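Local structure of cysteine protease-like virA (Shigella flexneri, 3EB8) at residues Ile124-Tyr129 and Ile242-Val247; Thr323-His328 and Glu345-Ser350; Pro84-Leu89 and Cys119-Ile124; Gly317-Glu322 and Val349-Ile354. The protein acts as a secreted virulence effector that promotes Shigella entry into epithelial cells and spread within and between them, though whether it is truly a protease is disputed. All coordinates share one frame; numbering follows the deposited sequence.

How the contacts relate
Contacts 2 and 4 lie on one antiparallel pair of strands, 315-327 and 348-356, contact 2 nearer their connection, with centres about 16 Å apart; they share Val349 and Ser350. Contact 3 adds the short parallel pair 86-87 and 121-123 to the same mixed sheet, since strand 121-123 runs beside strand 348-356; its centre is about 9 Å from that of contact 4. Along the chain contact 3 closes first. Contact 1, its centre about 12 Å from that of contact 2, continues from Ile124, where the chain leaves the sheet and meets the start of helix 245-265. Contacts 4 and 2 follow, ending on the same late stretch. Strand 348-356 thus joins early and late sequence.

Contact 1: residues Ile124-Tyr129 and Ile242-Val247; sequences IPNDDY and ITSSSV
Asn126 meets Ser244 at the start of helix 245-265, where Ser244 is the N-cap residue of a helix that begins inside the tubulin-binding region. The partner, Ile124-Tyr129, is the loop that leaves strand 121-123. From CB of Asn126 the side chain bends back toward the helix start, because CG sits beside its own backbone N (chi1 -77°), and it crosses the Thr243 side chain at roughly a right angle. Asn126 CG comes within 3.3 Å of Thr243 OG1. At the tip the amide divides: Asn126 ND2 lies 2.7 Å from Thr243 OG1, while Asn126 OD1 accepts a hydrogen bond from Ser244 OG at 2.6 Å. That hydroxyl stands 37° above the carbonyl plane of the amide. Ser244 OG has a second job: it accepts the capping bond from Val247 N at 3.1 Å within its own helix turn while donating to the loop. Beyond the amide, Asp128 reaches the same helix end. Asp128 OD2 takes a hydrogen bond from Ser246 OG on its syn side, at 3.0 Å, and a carboxylate so placed is probably favoured by the N-terminal end of the helix. The backbone joins in as well, with Pro125 O close to Ser246 CB and Tyr129 CA against Thr243 O. On the buried side Val247 leans on Val349 of strand 348-356, and Ile124 on Phe351 of the same strand. These two crossing side chains also touch each other, Ile124 CG2 lying 3.7 Å from Val247 CG2.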
# COMPACT_ATOMS: atom_id res chain seq x y z
N ILE A 124 3.37 -12.29 1.80
CA ILE A 124 3.48 -13.52 1.02
C ILE A 124 4.96 -13.81 0.84
O ILE A 124 5.67 -13.03 0.21
CB ILE A 124 2.83 -13.35 -0.37
CG1 ILE A 124 1.39 -12.82 -0.23
CG2 ILE A 124 2.85 -14.63 -1.14
CD1 ILE A 124 0.57 -13.57 0.79
N PRO A 125 5.45 -14.92 1.42
CA PRO A 125 6.88 -15.22 1.31
C PRO A 125 7.33 -15.40 -0.14
O PRO A 125 6.73 -16.16 -0.90
CB PRO A 125 7.02 -16.55 2.07
CG PRO A 125 5.86 -16.58 3.00
CD PRO A 125 4.73 -15.89 2.27
N ASN A 126 8.38 -14.67 -0.51
CA ASN A 126 8.91 -14.67 -1.87
C ASN A 126 10.32 -15.26 -1.95
O ASN A 126 11.28 -14.53 -2.18
CB ASN A 126 8.95 -13.24 -2.43
CG ASN A 126 7.58 -12.74 -2.86
OD1 ASN A 126 6.69 -13.53 -3.18
ND2 ASN A 126 7.41 -11.41 -2.88
N ASP A 127 10.42 -16.57 -1.76
CA ASP A 127 11.71 -17.26 -1.86
C ASP A 127 11.95 -17.59 -3.33
O ASP A 127 13.08 -17.55 -3.81
CB ASP A 127 11.68 -18.56 -1.06
CG ASP A 127 10.63 -18.54 0.03
OD1 ASP A 127 10.50 -17.49 0.70
OD2 ASP A 127 9.94 -19.56 0.21
N ASP A 128 10.87 -17.93 -4.02
CA ASP A 128 10.93 -18.23 -5.44
C ASP A 128 10.51 -17.01 -6.24
O ASP A 128 9.53 -17.07 -6.99
CB ASP A 128 10.02 -19.42 -5.75
CG ASP A 128 8.69 -19.35 -5.02
OD1 ASP A 128 8.44 -20.23 -4.16
OD2 ASP A 128 7.90 -18.41 -5.28
N TYR A 129 11.24 -15.91 -6.07
CA TYR A 129 10.91 -14.67 -6.76
C TYR A 129 11.34 -14.74 -8.22
O TYR A 129 12.31 -15.41 -8.55
CB TYR A 129 11.58 -13.47 -6.07
CG TYR A 129 13.06 -13.62 -5.98
CD1 TYR A 129 13.89 -13.24 -7.04
CD2 TYR A 129 13.66 -14.16 -4.84
CE1 TYR A 129 15.27 -13.39 -6.97
CE2 TYR A 129 15.04 -14.31 -4.76
CZ TYR A 129 15.83 -13.93 -5.82
OH TYR A 129 17.19 -14.08 -5.74
N ILE A 242 3.21 -8.88 -9.02
CA ILE A 242 3.44 -10.28 -9.38
C ILE A 242 4.92 -10.59 -9.23
O ILE A 242 5.68 -10.41 -10.17
CB ILE A 242 2.96 -10.59 -10.80
CG1 ILE A 242 1.54 -10.08 -11.02
CG2 ILE A 242 2.99 -12.09 -11.05
CD1 ILE A 242 0.54 -10.73 -10.13
N THR A 243 5.34 -11.05 -8.05
CA THR A 243 6.76 -11.21 -7.79
C THR A 243 7.18 -12.67 -7.66
O THR A 243 8.37 -12.96 -7.55
CB THR A 243 7.22 -10.45 -6.52
OG1 THR A 243 6.49 -10.92 -5.39
CG2 THR A 243 7.01 -8.95 -6.68
N SER A 244 6.21 -13.58 -7.66
CA SER A 244 6.55 -14.98 -7.47
C SER A 244 5.37 -15.90 -7.71
O SER A 244 4.21 -15.47 -7.73
CB SER A 244 7.06 -15.21 -6.05
OG SER A 244 6.00 -15.11 -5.12
N SER A 245 5.67 -17.18 -7.88
CA SER A 245 4.67 -18.23 -7.98
C SER A 245 3.79 -18.22 -6.74
O SER A 245 2.59 -18.49 -6.82
CB SER A 245 5.36 -19.58 -8.12
OG SER A 245 6.48 -19.48 -8.97
N SER A 246 4.39 -17.90 -5.59
CA SER A 246 3.68 -17.88 -4.31
C SER A 246 2.61 -16.81 -4.28
O SER A 246 1.50 -17.05 -3.79
CB SER A 246 4.65 -17.68 -3.15
OG SER A 246 5.73 -18.59 -3.25
N VAL A 247 2.93 -15.63 -4.79
CA VAL A 247 1.95 -14.56 -4.91
C VAL A 247 0.87 -14.96 -5.91
O VAL A 247 -0.33 -14.77 -5.67
CB VAL A 247 2.61 -13.24 -5.37
CG1 VAL A 247 1.56 -12.24 -5.83
CG2 VAL A 247 3.45 -12.64 -4.24

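Contact 2: residues Thr323-His328 and Glu345-Ser350; sequences TSYLVH and ESRQVS
In Thr323 the first torsion (chi1 -44°) turns OG1 back beside the backbone N and pushes CG2 toward Arg347, whose CB lies 3.6 Å from Thr323 CG2. A matching turn in Arg347 (chi1 -54°) runs its CG and CD past the same methyl. Thr323 also lies side by side with Val349, its partner in a non-hydrogen-bonded pair, and both point to one face of the sheet. The next pair, Ser324 with Gln348, is hydrogen-bonded and holds the antiparallel strands together: Ser324 N to Gln348 O and Gln348 N to Ser324 O are both 2.9 Å. Thr323 CA adds a CA-H...O contact of 3.2 Å to the same Gln348 O. Beyond Ser324-Gln348 the bridges end, though Tyr325 still faces Arg347 and touches 345-350 mainly through CB, close to Ser346 O; its hydroxyl is hydrogen-bonded to Ser234. After Tyr325 the two segments separate. Ser324 OG likewise has its strong partner in Gln86 OE1. Arg347 therefore meets strand 315-327 through its aliphatic portion, while its guanidinium group goes on to the carbonyls of Leu240 and Ile342, so its charge is probably stabilised at least in part by backbone oxygens.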
# COMPACT_ATOMS: atom_id res chain seq x y z
N THR A 323 2.32 -3.43 -2.18
CA THR A 323 3.72 -3.65 -2.50
C THR A 323 4.54 -2.49 -2.00
O THR A 323 4.21 -1.33 -2.25
CB THR A 323 3.95 -3.75 -3.99
OG1 THR A 323 2.94 -4.58 -4.57
CG2 THR A 323 5.35 -4.32 -4.28
N SER A 324 5.62 -2.80 -1.28
CA SER A 324 6.56 -1.81 -0.79
C SER A 324 7.97 -2.11 -1.31
O SER A 324 8.36 -3.27 -1.47
CB SER A 324 6.58 -1.83 0.73
OG SER A 324 7.12 -3.07 1.15
N TYR A 325 8.74 -1.04 -1.52
CA TYR A 325 10.09 -1.13 -2.03
C TYR A 325 10.83 0.20 -1.89
O TYR A 325 10.24 1.26 -1.64
CB TYR A 325 10.06 -1.52 -3.50
CG TYR A 325 9.14 -0.67 -4.32
CD1 TYR A 325 9.60 0.45 -4.99
CD2 TYR A 325 7.81 -0.98 -4.43
CE1 TYR A 325 8.74 1.22 -5.74
CE2 TYR A 325 6.94 -0.22 -5.17
CZ TYR A 325 7.40 0.87 -5.83
OH TYR A 325 6.51 1.61 -6.58
N LEU A 326 12.15 0.12 -2.10
CA LEU A 326 13.04 1.28 -2.10
C LEU A 326 13.39 1.67 -3.53
O LEU A 326 13.71 0.82 -4.36
CB LEU A 326 14.33 0.88 -1.39
CG LEU A 326 14.87 1.74 -0.27
CD1 LEU A 326 13.86 1.80 0.87
CD2 LEU A 326 16.17 1.12 0.20
N VAL A 327 13.36 2.97 -3.81
CA VAL A 327 13.89 3.48 -5.06
C VAL A 327 15.15 4.30 -4.80
O VAL A 327 15.08 5.34 -4.13
CB VAL A 327 12.88 4.38 -5.79
CG1 VAL A 327 13.47 4.82 -7.13
CG2 VAL A 327 11.55 3.66 -5.96
N HIS A 328 16.28 3.82 -5.31
CA HIS A 328 17.59 4.44 -5.06
C HIS A 328 17.73 5.82 -5.74
O HIS A 328 17.06 6.13 -6.73
CB HIS A 328 18.73 3.48 -5.47
CG HIS A 328 19.03 3.47 -6.94
ND1 HIS A 328 18.62 2.46 -7.79
CD2 HIS A 328 19.70 4.35 -7.72
CE1 HIS A 328 19.01 2.72 -9.02
NE2 HIS A 328 19.67 3.87 -9.01
N GLU A 345 12.67 -9.32 -6.40
CA GLU A 345 13.31 -9.67 -5.15
C GLU A 345 13.34 -8.54 -4.13
O GLU A 345 13.39 -8.78 -2.93
CB GLU A 345 14.74 -10.17 -5.39
CG GLU A 345 15.46 -9.45 -6.52
CD GLU A 345 16.67 -10.21 -7.06
OE1 GLU A 345 17.65 -10.37 -6.30
OE2 GLU A 345 16.63 -10.64 -8.24
N SER A 346 13.32 -7.29 -4.58
CA SER A 346 13.32 -6.19 -3.63
C SER A 346 11.94 -5.60 -3.33
O SER A 346 11.83 -4.63 -2.57
CB SER A 346 14.31 -5.09 -4.03
OG SER A 346 14.46 -5.05 -5.43
N ARG A 347 10.90 -6.19 -3.90
CA ARG A 347 9.54 -5.76 -3.57
C ARG A 347 8.95 -6.71 -2.55
O ARG A 347 9.08 -7.92 -2.69
CB ARG A 347 8.62 -5.75 -4.79
CG ARG A 347 9.09 -4.97 -5.97
CD ARG A 347 8.21 -5.25 -7.13
NE ARG A 347 8.97 -5.19 -8.36
CZ ARG A 347 8.60 -5.75 -9.50
NH1 ARG A 347 7.46 -6.41 -9.59
NH2 ARG A 347 9.39 -5.63 -10.56
N GLN A 348 8.32 -6.16 -1.53
CA GLN A 348 7.57 -6.98 -0.61
C GLN A 348 6.07 -6.84 -0.84
O GLN A 348 5.53 -5.72 -0.95
CB GLN A 348 7.90 -6.65 0.83
CG GLN A 348 7.31 -7.62 1.81
CD GLN A 348 7.71 -7.26 3.22
OE1 GLN A 348 7.16 -6.33 3.81
NE2 GLN A 348 8.69 -8.00 3.76
N VAL A 349 5.41 -7.98 -0.93
CA VAL A 349 4.01 -8.04 -1.29
C VAL A 349 3.22 -8.61 -0.12
O VAL A 349 3.66 -9.58 0.52
CB VAL A 349 3.81 -8.88 -2.57
CG1 VAL A 349 2.34 -9.15 -2.84
CG2 VAL A 349 4.45 -8.16 -3.75
N SER A 350 2.09 -7.99 0.17
CA SER A 350 1.25 -8.41 1.29
C SER A 350 -0.22 -8.30 0.91
O SER A 350 -0.57 -7.53 0.03
CB SER A 350 1.52 -7.55 2.51
OG SER A 350 1.22 -6.20 2.22

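Contact 3: residues Pro84-Leu89 and Cys119-Ile124; sequences PKQFNL and CCTSII
Gln86-Phe87 and Thr121-Ser122 form a short parallel beta pair, buried near the middle of the molecule and attached to strand 348-356 of the mixed sheet. The connection between the two passes through strand 94-97 and helix 110-118. Three backbone bonds hold the register: Thr121 N to Lys85 O at 3.0 Å, Phe87 N to Thr121 O at 2.9 Å, and Ile123 N to Phe87 O at 2.7 Å. After Phe87 the chain turns at Asn88, the centre of an inverse gamma turn, and Leu89 comes round onto Ser122, with Leu89 CB 3.3 Å from Ser122 OG and only a weak bond from Leu89 N to that hydroxyl. The two faces differ in character. Gln86 and Thr121 lie alongside each other and point the same way, toward strands 315-327 and 348-356; besides its bond to Ser324, the Gln86 amide is hydrogen-bonded to Gln348 and Ser350, and Thr121 OG1 to Ser350 OG, so this polar pair fastens the strands to the rest of the sheet. Phe87 goes to the other face. There the edge of its ring receives Cys120 CB, 3.7 Å from Phe87 CD1, and Thr121 O; the Cys120 sulfur stands obliquely to the ring. Phe36, Ala37 and Pro25 also pack on the Phe87 side chain, linking the pair to the N-terminal sheet. Ile123 covers the strand on the Gln86 side, with Ile123 CG1 against Gln86 CB and Ile123 CD1 3.4 Å from Gln86 O.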
# COMPACT_ATOMS: atom_id res chain seq x y z
N PRO A 84 -1.29 -0.02 9.52
CA PRO A 84 -1.20 -0.46 8.12
C PRO A 84 0.26 -0.78 7.75
O PRO A 84 0.89 -0.02 7.03
CB PRO A 84 -1.65 0.78 7.35
CG PRO A 84 -1.25 1.94 8.26
CD PRO A 84 -1.65 1.41 9.61
N LYS A 85 0.77 -1.90 8.24
CA LYS A 85 2.13 -2.34 7.91
C LYS A 85 2.07 -3.77 7.43
O LYS A 85 1.06 -4.46 7.60
CB LYS A 85 3.05 -2.23 9.13
CG LYS A 85 3.13 -0.83 9.68
CD LYS A 85 4.07 -0.73 10.85
CE LYS A 85 4.15 0.70 11.33
NZ LYS A 85 4.83 0.82 12.65
N GLN A 86 3.14 -4.22 6.81
CA GLN A 86 3.22 -5.58 6.31
C GLN A 86 3.81 -6.50 7.37
O GLN A 86 4.99 -6.41 7.70
CB GLN A 86 4.02 -5.63 5.01
CG GLN A 86 3.51 -4.68 3.92
CD GLN A 86 4.37 -4.73 2.66
OE1 GLN A 86 5.56 -4.41 2.69
NE2 GLN A 86 3.77 -5.16 1.55
N PHE A 87 2.98 -7.38 7.92
CA PHE A 87 3.44 -8.33 8.92
C PHE A 87 3.49 -9.74 8.35
O PHE A 87 2.73 -10.10 7.45
CB PHE A 87 2.53 -8.32 10.15
CG PHE A 87 2.54 -7.02 10.90
CD1 PHE A 87 1.62 -6.03 10.61
CD2 PHE A 87 3.48 -6.80 11.90
CE1 PHE A 87 1.64 -4.83 11.30
CE2 PHE A 87 3.50 -5.59 12.60
CZ PHE A 87 2.59 -4.61 12.30
N ASN A 88 4.38 -10.55 8.90
CA ASN A 88 4.38 -11.95 8.57
C ASN A 88 3.31 -12.68 9.38
O ASN A 88 3.60 -13.22 10.44
CB ASN A 88 5.76 -12.57 8.77
CG ASN A 88 6.00 -13.70 7.82
OD1 ASN A 88 5.99 -14.87 8.20
ND2 ASN A 88 6.17 -13.37 6.54
N LEU A 89 2.08 -12.68 8.88
CA LEU A 89 0.98 -13.34 9.57
C LEU A 89 0.80 -14.78 9.09
O LEU A 89 0.11 -15.57 9.74
CB LEU A 89 -0.32 -12.55 9.41
CG LEU A 89 -0.21 -11.07 9.75
CD1 LEU A 89 -1.52 -10.37 9.47
CD2 LEU A 89 0.20 -10.88 11.20
N CYS A 119 -5.64 -0.84 7.23
CA CYS A 119 -5.42 -2.14 7.86
C CYS A 119 -4.04 -2.73 7.56
O CYS A 119 -3.46 -2.46 6.50
CB CYS A 119 -6.54 -3.14 7.53
SG CYS A 119 -6.43 -3.92 5.91
N CYS A 120 -3.51 -3.51 8.49
CA CYS A 120 -2.24 -4.20 8.28
C CYS A 120 -2.47 -5.29 7.25
O CYS A 120 -3.61 -5.58 6.93
CB CYS A 120 -1.73 -4.82 9.58
SG CYS A 120 -2.73 -6.21 10.24
N THR A 121 -1.41 -5.87 6.73
CA THR A 121 -1.54 -6.96 5.75
C THR A 121 -0.54 -8.06 6.07
O THR A 121 0.35 -7.87 6.90
CB THR A 121 -1.30 -6.45 4.33
OG1 THR A 121 -0.07 -5.70 4.32
CG2 THR A 121 -2.45 -5.53 3.87
N SER A 122 -0.68 -9.22 5.43
CA SER A 122 0.20 -10.37 5.67
C SER A 122 1.14 -10.63 4.50
O SER A 122 0.72 -10.75 3.35
CB SER A 122 -0.63 -11.63 5.96
OG SER A 122 0.20 -12.76 6.17
N ILE A 123 2.43 -10.72 4.80
CA ILE A 123 3.44 -10.88 3.77
C ILE A 123 3.36 -12.26 3.13
O ILE A 123 3.28 -13.27 3.82
CB ILE A 123 4.85 -10.66 4.37
CG1 ILE A 123 5.00 -9.21 4.82
CG2 ILE A 123 5.95 -11.05 3.38
CD1 ILE A 123 6.13 -9.01 5.82
N ILE A 124 3.37 -12.29 1.80
CA ILE A 124 3.48 -13.52 1.02
C ILE A 124 4.96 -13.81 0.84
O ILE A 124 5.67 -13.03 0.21
CB ILE A 124 2.83 -13.35 -0.37
CG1 ILE A 124 1.39 -12.82 -0.23
CG2 ILE A 124 2.85 -14.63 -1.14
CD1 ILE A 124 0.57 -13.57 0.79

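Contact 4: residues Gly317-Glu322 and Val349-Ile354; sequences GINKIE and VSFAII
Ile321 lies over one face of the Phe351 ring, a CH-pi contact in which Ile321 CG1 stands 3.7 Å above the ring plane, offset toward the rim. The ring keeps close company with the Asn319 amide too: that group sits obliquely by the CD2 and CE2 side, the two planes 34° apart. A first torsion of -83° in Phe351 stands the ring alongside Ile321, the two side chains pointing the same way. The backbones form a regular antiparallel ladder, with hydrogen-bonded pairs at Ile318-Ile354, Lys320-Ala352 and Glu322-Ser350. Ile354 N to Ile318 O is 2.8 Å, while the Lys320 N to Ala352 O bond is bent and weak. On the face of these pairs, Ile354 CD1 lies 3.9 Å from Lys320 CB, and the Lys320 chain stretches out to place NZ against the carbonyls of Ala116 and Cys119, where its charge probably suits the C-terminal end of helix 110-118. That helix also receives Ile318 and Ile354. The other face, with Asn319, Ile321, Phe351 and Ile353, packs on helix 245-265, and strands 300-312 and 121-123 flank the pair.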
# COMPACT_ATOMS: atom_id res chain seq x y z
N GLY A 317 -16.61 -6.29 -0.59
CA GLY A 317 -15.43 -6.00 0.19
C GLY A 317 -14.26 -5.63 -0.70
O GLY A 317 -14.44 -5.36 -1.88
N ILE A 318 -13.07 -5.62 -0.12
CA ILE A 318 -11.86 -5.25 -0.85
C ILE A 318 -10.73 -6.23 -0.55
O ILE A 318 -10.59 -6.71 0.57
CB ILE A 318 -11.38 -3.83 -0.47
CG1 ILE A 318 -12.25 -2.76 -1.13
CG2 ILE A 318 -9.93 -3.63 -0.88
CD1 ILE A 318 -12.14 -1.39 -0.47
N ASN A 319 -9.93 -6.55 -1.56
CA ASN A 319 -8.69 -7.28 -1.36
C ASN A 319 -7.54 -6.29 -1.47
O ASN A 319 -7.15 -5.89 -2.57
CB ASN A 319 -8.56 -8.39 -2.39
CG ASN A 319 -7.21 -9.11 -2.34
OD1 ASN A 319 -6.52 -9.11 -1.31
ND2 ASN A 319 -6.83 -9.72 -3.46
N LYS A 320 -7.02 -5.86 -0.32
CA LYS A 320 -5.87 -4.99 -0.31
C LYS A 320 -4.60 -5.76 -0.68
O LYS A 320 -4.21 -6.71 -0.01
CB LYS A 320 -5.71 -4.32 1.04
CG LYS A 320 -4.58 -3.33 1.12
CD LYS A 320 -4.54 -2.77 2.52
CE LYS A 320 -3.43 -1.79 2.73
NZ LYS A 320 -3.67 -1.09 4.04
N ILE A 321 -3.96 -5.34 -1.76
CA ILE A 321 -2.69 -5.91 -2.15
C ILE A 321 -1.71 -4.78 -2.08
O ILE A 321 -1.83 -3.82 -2.83
CB ILE A 321 -2.72 -6.46 -3.58
CG1 ILE A 321 -3.82 -7.50 -3.73
CG2 ILE A 321 -1.39 -7.03 -3.98
CD1 ILE A 321 -3.91 -8.07 -5.11
N GLU A 322 -0.75 -4.86 -1.16
CA GLU A 322 0.23 -3.82 -1.01
C GLU A 322 1.63 -4.28 -1.42
O GLU A 322 2.07 -5.38 -1.07
CB GLU A 322 0.25 -3.34 0.43
CG GLU A 322 1.45 -2.49 0.81
CD GLU A 322 1.35 -2.01 2.24
OE1 GLU A 322 0.45 -2.49 2.96
OE2 GLU A 322 2.15 -1.16 2.66
N VAL A 349 5.41 -7.98 -0.93
CA VAL A 349 4.01 -8.04 -1.29
C VAL A 349 3.22 -8.61 -0.12
O VAL A 349 3.66 -9.58 0.52
CB VAL A 349 3.81 -8.88 -2.57
CG1 VAL A 349 2.34 -9.15 -2.84
CG2 VAL A 349 4.45 -8.16 -3.75
N SER A 350 2.09 -7.99 0.17
CA SER A 350 1.25 -8.41 1.29
C SER A 350 -0.22 -8.30 0.91
O SER A 350 -0.57 -7.53 0.03
CB SER A 350 1.52 -7.55 2.51
OG SER A 350 1.22 -6.20 2.22
N PHE A 351 -1.08 -9.08 1.58
CA PHE A 351 -2.50 -9.14 1.27
C PHE A 351 -3.38 -8.94 2.50
O PHE A 351 -3.00 -9.29 3.61
CB PHE A 351 -2.87 -10.52 0.72
CG PHE A 351 -2.60 -10.68 -0.73
CD1 PHE A 351 -1.30 -10.65 -1.22
CD2 PHE A 351 -3.65 -10.91 -1.61
CE1 PHE A 351 -1.05 -10.82 -2.55
CE2 PHE A 351 -3.40 -11.10 -2.96
CZ PHE A 351 -2.10 -11.05 -3.44
N ALA A 352 -4.57 -8.41 2.29
CA ALA A 352 -5.62 -8.50 3.28
C ALA A 352 -6.98 -8.48 2.60
O ALA A 352 -7.15 -7.89 1.53
CB ALA A 352 -5.51 -7.37 4.33
N ILE A 353 -7.94 -9.12 3.23
CA ILE A 353 -9.33 -9.00 2.83
C ILE A 353 -10.07 -8.13 3.84
O ILE A 353 -9.93 -8.30 5.06
CB ILE A 353 -10.00 -10.37 2.66
CG1 ILE A 353 -9.44 -11.07 1.41
CG2 ILE A 353 -11.50 -10.22 2.48
CD1 ILE A 353 -9.95 -12.48 1.23
N ILE A 354 -10.83 -7.17 3.32
CA ILE A 354 -11.65 -6.29 4.12
C ILE A 354 -13.11 -6.55 3.74
O ILE A 354 -13.49 -6.44 2.58
CB ILE A 354 -11.28 -4.81 3.90
CG1 ILE A 354 -9.85 -4.53 4.39
CG2 ILE A 354 -12.26 -3.89 4.59
CD1 ILE A 354 -8.75 -4.94 3.42